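Local coordinates for Dps family protein (Staphylococcus aureus subsp. aureus, PDB 2D5K) that probably oxidises and stores iron in a hollow twelve-subunit shell, as Dps proteins do, and so limits oxidative damage to the cell, at residues Y23-N28 with K84-G89. Numbering follows the deposited sequence.
Sequences YTKLHN and KEAAKG
The amide of Asn-28 presents one flat face to the methyl of Ala-86, whose CB sits almost straight above Asn-28 CG at 3.6 Å. The methyl over the face leaves the two polar atoms to bond elsewhere: Asn-28 ND2 donates to Gly-72 O of the second subunit, while Asn-28 OD1 receives a water at 2.6 Å that also donates, weakly, to Ala-87 O. Because Gly-72 O can only accept, it sets which end of the amide is ND2. On another side of the helix, Tyr-23 offers a ring face to His-27, whose CE1 lies 3.3 Å above that plane, displaced toward the rim. Tyr-23 of the second subunit also meets the tyrosine ring, with parallel planes, and His-27 stacks with Tyr-49. At its own edge the imidazole donates from ND1 to Tyr-23 O (2.8 Å), nearly straight at 171°; this donor and the backbone N-H of His-27 approach that oxygen from opposite faces of the carbonyl plane.

The setting is the ferritin-like four-helix bundle, where the loop between the short helix 74-80 and helix 92-120 runs along the outside of helix 5-32 at a subunit boundary. Lys-25 illustrates how a lysine can join helix to loop through both its aliphatic chain and its ammonium. Its CG, anti to the backbone N, rests 3.9 Å from Ala-86 CB. The chain then bends at chi3 (74°). This brings NZ to Lys-84 O at 2.8 Å. The same ammonium forms salt bridges to Glu-98 and Asp-102 on helix 92-120, so two carboxylates and a loop carbonyl share one buried cation and probably stabilise its charge. Although Glu-85 CB points away from helix 5-32, the carboxylate comes back near Thr-24 CG2 and accepts the backbone N-H groups of Leu-74 and Thr-75 of the second subunit.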
# COMPACT_ATOMS: atom_id res chain seq x y z
N TYR B 23 6.20 29.05 8.87
CA TYR B 23 6.65 27.68 9.11
C TYR B 23 7.13 27.52 10.55
O TYR B 23 6.76 26.57 11.25
CB TYR B 23 7.79 27.34 8.15
CG TYR B 23 8.35 25.95 8.32
CD1 TYR B 23 7.66 24.83 7.85
CD2 TYR B 23 9.57 25.75 8.96
CE1 TYR B 23 8.17 23.54 8.02
CE2 TYR B 23 10.09 24.47 9.13
CZ TYR B 23 9.39 23.37 8.66
OH TYR B 23 9.92 22.11 8.83
N THR B 24 7.96 28.46 11.00
CA THR B 24 8.48 28.41 12.36
C THR B 24 7.43 28.84 13.39
O THR B 24 7.37 28.29 14.49
CB THR B 24 9.77 29.25 12.48
OG1 THR B 24 10.83 28.58 11.80
CG2 THR B 24 10.17 29.45 13.94
N LYS B 25 6.60 29.82 13.04
CA LYS B 25 5.58 30.25 13.99
C LYS B 25 4.62 29.09 14.24
O LYS B 25 4.13 28.92 15.36
CB LYS B 25 4.80 31.47 13.48
CG LYS B 25 3.71 31.89 14.46
CD LYS B 25 3.40 33.38 14.42
CE LYS B 25 2.62 33.78 13.19
NZ LYS B 25 2.17 35.21 13.30
N LEU B 26 4.36 28.30 13.21
CA LEU B 26 3.46 27.16 13.35
C LEU B 26 4.10 26.07 14.21
O LEU B 26 3.39 25.32 14.87
CB LEU B 26 3.06 26.60 11.98
CG LEU B 26 2.04 27.46 11.23
CD1 LEU B 26 2.01 27.08 9.76
CD2 LEU B 26 0.66 27.27 11.86
N HIS B 27 5.43 25.98 14.20
CA HIS B 27 6.10 25.00 15.05
C HIS B 27 5.94 25.48 16.49
O HIS B 27 5.68 24.68 17.39
CB HIS B 27 7.60 24.91 14.72
CG HIS B 27 7.92 23.90 13.67
ND1 HIS B 27 7.66 24.10 12.33
CD2 HIS B 27 8.46 22.66 13.76
CE1 HIS B 27 8.02 23.03 11.64
NE2 HIS B 27 8.51 22.14 12.49
N ASN B 28 6.10 26.78 16.68
CA ASN B 28 5.96 27.38 18.01
C ASN B 28 4.57 27.06 18.57
O ASN B 28 4.45 26.59 19.70
CB ASN B 28 6.16 28.90 17.90
CG ASN B 28 6.02 29.61 19.23
OD1 ASN B 28 4.97 29.57 19.86
ND2 ASN B 28 7.09 30.28 19.67
N LYS B 84 4.44 38.01 11.34
CA LYS B 84 5.40 38.27 12.39
C LYS B 84 5.63 37.03 13.24
O LYS B 84 4.78 36.14 13.28
CB LYS B 84 4.92 39.44 13.25
CG LYS B 84 4.67 40.70 12.42
CD LYS B 84 5.89 41.07 11.58
CE LYS B 84 5.57 42.06 10.47
NZ LYS B 84 5.02 43.34 10.99
N GLU B 85 6.78 36.97 13.89
CA GLU B 85 7.10 35.82 14.73
C GLU B 85 6.20 35.76 15.96
O GLU B 85 5.64 36.77 16.38
CB GLU B 85 8.57 35.87 15.14
CG GLU B 85 9.52 35.91 13.95
CD GLU B 85 10.75 35.06 14.16
OE1 GLU B 85 11.74 35.57 14.74
OE2 GLU B 85 10.72 33.88 13.76
N ALA B 86 6.08 34.56 16.52
CA ALA B 86 5.24 34.36 17.69
C ALA B 86 5.77 35.11 18.91
O ALA B 86 6.98 35.25 19.09
CB ALA B 86 5.16 32.87 18.00
N ALA B 87 4.85 35.60 19.72
CA ALA B 87 5.18 36.30 20.95
C ALA B 87 4.98 35.28 22.06
O ALA B 87 4.54 34.16 21.80
CB ALA B 87 4.26 37.50 21.15
N LYS B 88 5.28 35.65 23.30
CA LYS B 88 5.13 34.72 24.42
C LYS B 88 3.76 34.77 25.10
O LYS B 88 3.07 35.78 25.04
CB LYS B 88 6.21 34.97 25.47
CG LYS B 88 7.63 34.72 25.01
CD LYS B 88 8.62 34.93 26.15
CE LYS B 88 10.03 34.57 25.74
NZ LYS B 88 10.51 35.38 24.59
N GLY B 89 3.39 33.66 25.73
CA GLY B 89 2.14 33.58 26.48
C GLY B 89 0.82 33.53 25.73
O GLY B 89 -0.18 34.05 26.22
O HOH W 1 4.15 30.81 22.02